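Local coordinates for protein iron aquisition yersiniabactin synthesis enzyme, YbtT (PDB 6BA9) that acts as a low-specificity type II thioesterase that helps maintain production of the metallophore yersiniabactin, probably by hydrolysing thioesters on its biosynthetic assembly line, at residues 52-55 and 56-59; 199-203 and 204-208. The protein carries 1 engineered substitution. One frame throughout, in Å; residues are numbered along the deposited sequence.

Interaction 1 of 2, residues 52-55 and 56-59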
ATOM      1  N   ASP A  52       7.052  10.407  10.923  1.00 14.79           N
ATOM      2  CA  ASP A  52       6.276   9.943  12.087  1.00 13.89           C
ATOM      3  C   ASP A  52       7.263   9.475  13.160  1.00 14.36           C
ATOM      4  O   ASP A  52       8.261  10.175  13.394  1.00 14.47           O
ATOM      5  CB  ASP A  52       5.216   8.940  11.667  1.00 16.43           C
ATOM      6  CG  ASP A  52       4.189   9.525  10.714  1.00 18.23           C
ATOM      7  OD1 ASP A  52       3.995  10.761  10.651  1.00 18.22           O
ATOM      8  OD2 ASP A  52       3.563   8.720   9.985  1.00 16.75           O
ATOM      9  N   ARG A  53       7.062   8.318  13.790  1.00 17.05           N
ATOM     10  CA  ARG A  53       7.979   7.862  14.837  1.00 16.92           C
ATOM     11  C   ARG A  53       9.334   7.449  14.284  1.00 16.25           C
ATOM     12  O   ARG A  53      10.240   7.152  15.072  1.00 18.23           O
ATOM     13  CB  ARG A  53       7.372   6.662  15.577  1.00 21.27           C
ATOM     14  CG  ARG A  53       6.073   6.987  16.252  1.00 25.29           C
ATOM     15  CD  ARG A  53       5.403   5.746  16.814  1.00 32.91           C
ATOM     16  NE  ARG A  53       4.116   6.091  17.407  1.00 46.54           N
ATOM     17  CZ  ARG A  53       3.265   5.219  17.936  1.00 49.70           C
ATOM     18  NH1 ARG A  53       3.551   3.919  17.960  1.00 45.89           N
ATOM     19  NH2 ARG A  53       2.119   5.655  18.444  1.00 52.69           N
ATOM     20  N   LEU A  54       9.478   7.373  12.957  1.00 13.70           N
ATOM     21  CA  LEU A  54      10.703   6.963  12.291  1.00 12.99           C
ATOM     22  C   LEU A  54      11.403   8.135  11.619  1.00 13.50           C
ATOM     23  O   LEU A  54      12.199   7.946  10.692  1.00 14.13           O
ATOM     24  CB  LEU A  54      10.418   5.866  11.267  1.00 13.54           C
ATOM     25  CG  LEU A  54       9.743   4.611  11.835  1.00 14.91           C
ATOM     26  CD1 LEU A  54       9.613   3.555  10.731  1.00 17.46           C
ATOM     27  CD2 LEU A  54      10.449   4.019  13.048  1.00 16.42           C
ATOM     28  N   ARG A  55      11.144   9.350  12.098  1.00 12.51           N
ATOM     29  CA  ARG A  55      11.765  10.553  11.533  1.00 14.20           C
ATOM     30  C   ARG A  55      13.286  10.504  11.596  1.00 14.76           C
ATOM     31  O   ARG A  55      13.959  11.100  10.745  1.00 17.68           O
ATOM     32  CB  ARG A  55      11.269  11.758  12.322  1.00 15.03           C
ATOM     33  CG  ARG A  55      11.732  13.113  11.816  1.00 13.71           C
ATOM     34  CD  ARG A  55      11.113  13.532  10.511  1.00 17.27           C
ATOM     35  NE  ARG A  55       9.675  13.657  10.622  1.00 13.26           N
ATOM     36  CZ  ARG A  55       8.868  13.977   9.615  1.00 13.63           C
ATOM     37  NH1 ARG A  55       9.379  14.222   8.408  1.00 17.01           N
ATOM     38  NH2 ARG A  55       7.566  14.044   9.822  1.00 15.09           N
ATOM     39  N   HIS A  56      13.843   9.823  12.591  1.00 14.24           N
ATOM     40  CA  HIS A  56      15.288   9.774  12.770  1.00 16.42           C
ATOM     41  C   HIS A  56      15.986   8.913  11.723  1.00 17.99           C
ATOM     42  O   HIS A  56      17.218   8.932  11.655  1.00 20.87           O
ATOM     43  CB  HIS A  56      15.617   9.247  14.173  1.00 19.80           C
ATOM     44  CG  HIS A  56      15.090   7.872  14.438  1.00 17.46           C
ATOM     45  ND1 HIS A  56      13.759   7.620  14.688  1.00 16.48           N
ATOM     46  CD2 HIS A  56      15.710   6.667  14.474  1.00 20.22           C
ATOM     47  CE1 HIS A  56      13.579   6.323  14.862  1.00 19.03           C
ATOM     48  NE2 HIS A  56      14.747   5.721  14.730  1.00 22.63           N
ATOM     49  N   LEU A  57      15.246   8.142  10.926  1.00 15.84           N
ATOM     50  CA  LEU A  57      15.833   7.265   9.921  1.00 17.33           C
ATOM     51  C   LEU A  57      15.850   7.957   8.562  1.00 17.87           C
ATOM     52  O   LEU A  57      14.976   8.763   8.242  1.00 18.80           O
ATOM     53  CB  LEU A  57      15.031   5.966   9.819  1.00 18.04           C
ATOM     54  CG  LEU A  57      14.937   5.106  11.083  1.00 16.74           C
ATOM     55  CD1 LEU A  57      14.126   3.843  10.818  1.00 21.06           C
ATOM     56  CD2 LEU A  57      16.350   4.746  11.577  1.00 24.57           C
ATOM     57  N   GLU A  58      16.843   7.625   7.738  1.00 20.22           N
ATOM     58  CA  GLU A  58      16.792   8.089   6.359  1.00 18.23           C
ATOM     59  C   GLU A  58      15.733   7.298   5.599  1.00 15.17           C
ATOM     60  O   GLU A  58      15.565   6.099   5.828  1.00 17.39           O
ATOM     61  CB  GLU A  58      18.148   7.944   5.658  1.00 22.21           C
ATOM     62  CG  GLU A  58      19.134   9.085   5.988  1.00 30.93           C
ATOM     63  CD  GLU A  58      18.580  10.469   5.648  1.00 38.90           C
ATOM     64  OE1 GLU A  58      18.058  11.151   6.560  1.00 44.92           O
ATOM     65  OE2 GLU A  58      18.649  10.871   4.466  1.00 39.77           O
ATOM     66  N   PRO A  59      15.007   7.933   4.687  1.00 15.72           N
ATOM     67  CA  PRO A  59      14.032   7.182   3.905  1.00 14.08           C
ATOM     68  C   PRO A  59      14.719   6.204   2.965  1.00 15.43           C
ATOM     69  O   PRO A  59      15.821   6.455   2.455  1.00 17.71           O
ATOM     70  CB  PRO A  59      13.254   8.264   3.147  1.00 16.52           C
ATOM     71  CG  PRO A  59      14.111   9.454   3.163  1.00 22.07           C
ATOM     72  CD  PRO A  59      14.975   9.373   4.380  1.00 18.60           C
TER
HETATM   73  O   HOH W   1      15.293  11.311   8.392  1.00 29.25           O
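The backbone carbonyls of Arg55 and Leu57 grip one water between them, with Leu57 O 2.6 Å and Arg55 O 2.7 Å from its oxygen, so that the carbonyls of residues two apart share one water at the end of a tight bend. The bend is a type I beta turn running from Leu54 to Leu57. It is closed by Leu57 N donating to Leu54 O at 3.1 Å, a fairly straight bond (164° at the hydrogen) whose donor stands above the carbonyl plane. Just upstream, Arg55 N donates to Asp52 O at 3.3 Å.

The His56 ring turns back towards residues 53 and 54. Its CG lies between the backbone N and the carbonyl carbon (chi1 60°), which turns the edge of the imidazole toward the preceding segment; there CE1 comes within 3.4 Å of Arg53 O, in the plane of the ring. Leu57 CG lies over one ring face, towards the rim. Next to this, Leu57 CD1 packs against Leu54 CB at 4.2 Å, a thin apolar contact beside the turn's own hydrogen bond.

This surface turn belongs to the loop that leads from strand 42-46 to helix 63-77. Leu54 leans on Thr47, Leu57 on Pro49, and Asp52 OD2 accepts from Ser27 N. The bent Arg55 chain reaches Leu160 and Leu164, while Pro59 meets Leu164 and Ala167, placing the turn beside helix 155-174.

Interaction 2 of 2, residues 199-203 and 204-208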
ATOM      1  N   ARG A 199      -7.398   8.361 -11.645  1.00 15.09           N
ATOM      2  CA  ARG A 199      -6.587   8.776 -12.783  1.00 17.12           C
ATOM      3  C   ARG A 199      -5.171   8.218 -12.743  1.00 20.04           C
ATOM      4  O   ARG A 199      -4.455   8.336 -13.742  1.00 20.61           O
ATOM      5  CB  ARG A 199      -6.537  10.302 -12.853  1.00 18.51           C
ATOM      6  CG  ARG A 199      -7.863  10.906 -13.259  1.00 20.40           C
ATOM      7  CD  ARG A 199      -7.799  12.430 -13.271  1.00 20.70           C
ATOM      8  NE  ARG A 199      -7.350  12.933 -11.985  1.00 23.80           N
ATOM      9  CZ  ARG A 199      -6.302  13.738 -11.798  1.00 26.88           C
ATOM     10  NH1 ARG A 199      -5.612  14.214 -12.826  1.00 30.91           N
ATOM     11  NH2 ARG A 199      -5.973  14.083 -10.568  1.00 27.97           N
ATOM     12  N   GLU A 200      -4.757   7.603 -11.634  1.00 16.68           N
ATOM     13  CA  GLU A 200      -3.402   7.094 -11.493  1.00 16.41           C
ATOM     14  C   GLU A 200      -3.260   5.622 -11.848  1.00 16.84           C
ATOM     15  O   GLU A 200      -2.143   5.181 -12.134  1.00 19.80           O
ATOM     16  CB  GLU A 200      -2.901   7.290 -10.050  1.00 16.81           C
ATOM     17  CG  GLU A 200      -3.073   8.700  -9.499  1.00 18.61           C
ATOM     18  CD  GLU A 200      -2.555   9.755 -10.438  1.00 18.04           C
ATOM     19  OE1 GLU A 200      -1.505   9.540 -11.089  1.00 20.97           O
ATOM     20  OE2 GLU A 200      -3.221  10.801 -10.566  1.00 19.12           O
ATOM     21  N   ALA A 201      -4.333   4.844 -11.807  1.00 14.98           N
ATOM     22  CA  ALA A 201      -4.237   3.405 -12.063  1.00 15.81           C
ATOM     23  C   ALA A 201      -5.534   2.941 -12.706  1.00 13.30           C
ATOM     24  O   ALA A 201      -6.566   2.794 -12.043  1.00 14.65           O
ATOM     25  CB  ALA A 201      -3.961   2.613 -10.793  1.00 16.73           C
ATOM     26  N   SER A 202      -5.462   2.700 -14.003  1.00 16.13           N
ATOM     27  CA  SER A 202      -6.618   2.253 -14.747  1.00 16.91           C
ATOM     28  C   SER A 202      -6.958   0.802 -14.420  1.00 16.55           C
ATOM     29  O   SER A 202      -6.155   0.037 -13.882  1.00 15.23           O
ATOM     30  CB  SER A 202      -6.331   2.353 -16.240  1.00 17.32           C
ATOM     31  OG  SER A 202      -5.344   1.400 -16.605  1.00 17.71           O
ATOM     32  N   TRP A 203      -8.165   0.405 -14.811  1.00 15.77           N
ATOM     33  CA  TRP A 203      -8.579  -0.987 -14.682  1.00 17.01           C
ATOM     34  C   TRP A 203      -7.558  -1.914 -15.338  1.00 16.16           C
ATOM     35  O   TRP A 203      -7.150  -2.927 -14.756  1.00 13.65           O
ATOM     36  CB  TRP A 203      -9.969  -1.164 -15.310  1.00 16.90           C
ATOM     37  CG  TRP A 203     -10.513  -2.556 -15.155  1.00 15.85           C
ATOM     38  CD1 TRP A 203     -11.395  -2.977 -14.217  1.00 17.50           C
ATOM     39  CD2 TRP A 203     -10.240  -3.695 -15.989  1.00 15.28           C
ATOM     40  NE1 TRP A 203     -11.670  -4.312 -14.391  1.00 20.64           N
ATOM     41  CE2 TRP A 203     -10.972  -4.772 -15.472  1.00 18.10           C
ATOM     42  CE3 TRP A 203      -9.441  -3.907 -17.111  1.00 18.67           C
ATOM     43  CZ2 TRP A 203     -10.926  -6.049 -16.044  1.00 18.03           C
ATOM     44  CZ3 TRP A 203      -9.406  -5.180 -17.670  1.00 17.07           C
ATOM     45  CH2 TRP A 203     -10.133  -6.215 -17.134  1.00 18.41           C
ATOM     46  N   GLN A 204      -7.123  -1.569 -16.553  1.00 16.46           N
ATOM     47  CA  GLN A 204      -6.186  -2.405 -17.301  1.00 17.74           C
ATOM     48  C   GLN A 204      -4.852  -2.535 -16.575  1.00 15.72           C
ATOM     49  O   GLN A 204      -4.274  -3.629 -16.511  1.00 15.07           O
ATOM     50  CB  GLN A 204      -5.990  -1.801 -18.697  1.00 22.50           C
ATOM     51  CG  GLN A 204      -7.242  -1.822 -19.614  1.00 31.17           C
ATOM     52  CD  GLN A 204      -8.396  -0.842 -19.249  1.00 32.80           C
ATOM     53  OE1 GLN A 204      -8.228   0.188 -18.564  1.00 23.87           O
ATOM     54  NE2 GLN A 204      -9.588  -1.174 -19.747  1.00 39.84           N
ATOM     55  N   GLN A 205      -4.372  -1.442 -15.980  1.00 16.39           N
ATOM     56  CA  GLN A 205      -3.104  -1.487 -15.251  1.00 14.95           C
ATOM     57  C   GLN A 205      -3.197  -2.394 -14.017  1.00 14.86           C
ATOM     58  O   GLN A 205      -2.233  -3.096 -13.676  1.00 14.27           O
ATOM     59  CB  GLN A 205      -2.686  -0.063 -14.860  1.00 15.43           C
ATOM     60  CG  GLN A 205      -2.235   0.848 -16.026  1.00 17.36           C
ATOM     61  CD  GLN A 205      -0.799   0.625 -16.477  1.00 23.81           C
ATOM     62  OE1 GLN A 205      -0.543  -0.247 -17.298  1.00 25.11           O
ATOM     63  NE2 GLN A 205       0.143   1.444 -15.973  1.00 21.75           N
ATOM     64  N   VAL A 206      -4.343  -2.388 -13.333  1.00 12.85           N
ATOM     65  CA  VAL A 206      -4.533  -3.230 -12.157  1.00 12.56           C
ATOM     66  C   VAL A 206      -4.789  -4.678 -12.551  1.00 13.14           C
ATOM     67  O   VAL A 206      -4.251  -5.608 -11.937  1.00 13.39           O
ATOM     68  CB  VAL A 206      -5.652  -2.659 -11.265  1.00 13.98           C
ATOM     69  CG1 VAL A 206      -5.864  -3.532 -10.062  1.00 14.39           C
ATOM     70  CG2 VAL A 206      -5.332  -1.232 -10.830  1.00 13.96           C
ATOM     71  N   ASP A 207      -5.583  -4.894 -13.608  1.00 13.19           N
ATOM     72  CA  ASP A 207      -5.912  -6.242 -14.052  1.00 14.34           C
ATOM     73  C   ASP A 207      -4.665  -7.048 -14.397  1.00 13.76           C
ATOM     74  O   ASP A 207      -4.664  -8.282 -14.262  1.00 14.34           O
ATOM     75  CB  ASP A 207      -6.824  -6.147 -15.282  1.00 14.93           C
ATOM     76  CG  ASP A 207      -7.325  -7.499 -15.735  1.00 15.23           C
ATOM     77  OD1 ASP A 207      -8.014  -8.178 -14.961  1.00 15.45           O
ATOM     78  OD2 ASP A 207      -7.008  -7.862 -16.890  1.00 17.24           O
ATOM     79  N   ALA A 208      -3.612  -6.379 -14.873  1.00 13.46           N
ATOM     80  CA  ALA A 208      -2.362  -7.038 -15.229  1.00 13.57           C
ATOM     81  C   ALA A 208      -1.694  -7.737 -14.054  1.00 13.29           C
ATOM     82  O   ALA A 208      -0.781  -8.561 -14.259  1.00 13.20           O
ATOM     83  CB  ALA A 208      -1.433  -6.013 -15.853  1.00 15.54           C
TER
HETATM   84  O   HOH W   2      -0.649   3.649 -14.189  1.00 23.18           O
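Trp203 and Asp207, one helical turn apart, run alongside each other in the same direction, with the indole and carboxylate planes only 18° apart. Both side chains leave the backbone with CG anti to the N, and this brings Asp207 CB over a face of the six-membered ring, 3.8 Å from its centroid, in a CH-pi contact. Further out, Asp207 CG lies 3.4 Å from Trp203 CH2. Their backbones are tied as well, Asp207 N donating to Trp203 O at 2.8 Å, and a salt bridge from OD1 to Arg210 holds the carboxylate.

Ser202 illustrates N-capping: its OG, turned in by a chi1 of 68°, accepts from Gln205 N at 3.1 Å. Ser202 O takes Val206 N at 3.1 Å. The Gln205 chain bends back so that NE2 gives to His124 O and, at 2.9 Å, to a water that also binds Glu200 O. On the buried side Ala201 CB touches Val206 CG2.

The short helix 203-207 comes after strand 190-195, whose Leu192 and Cys194 receive Val206. Trp203 likewise meets Cys194, and both Trp203 and Asp207 rest on Pro219 of the edge strand 216-222.

Overall arrangement
Interactions 1 and 2 lie on opposite sides of the chain's centre, with centres 31 Å apart and nearest atoms about 21 Å apart, so neither touches the other. Both lie in connections that follow strands of the alpha/beta-hydrolase sheet: residues 52-59 in the loop after strand 42-46, residues 199-208 in a loop and short helix after strand 190-195. Interaction 2 adjoins the probable catalytic machinery. Asp198, whose carboxylate accepts from Glu200 N, and His226, which Glu200 touches, stand where this family usually carries its acid and histidine; the nucleophilic serine is replaced in this engineered variant by alanine. Interaction 1 borders helix 155-174 and, through Asp52, the loop after strand 16-20, which in this family probably helps form the oxyanion hole.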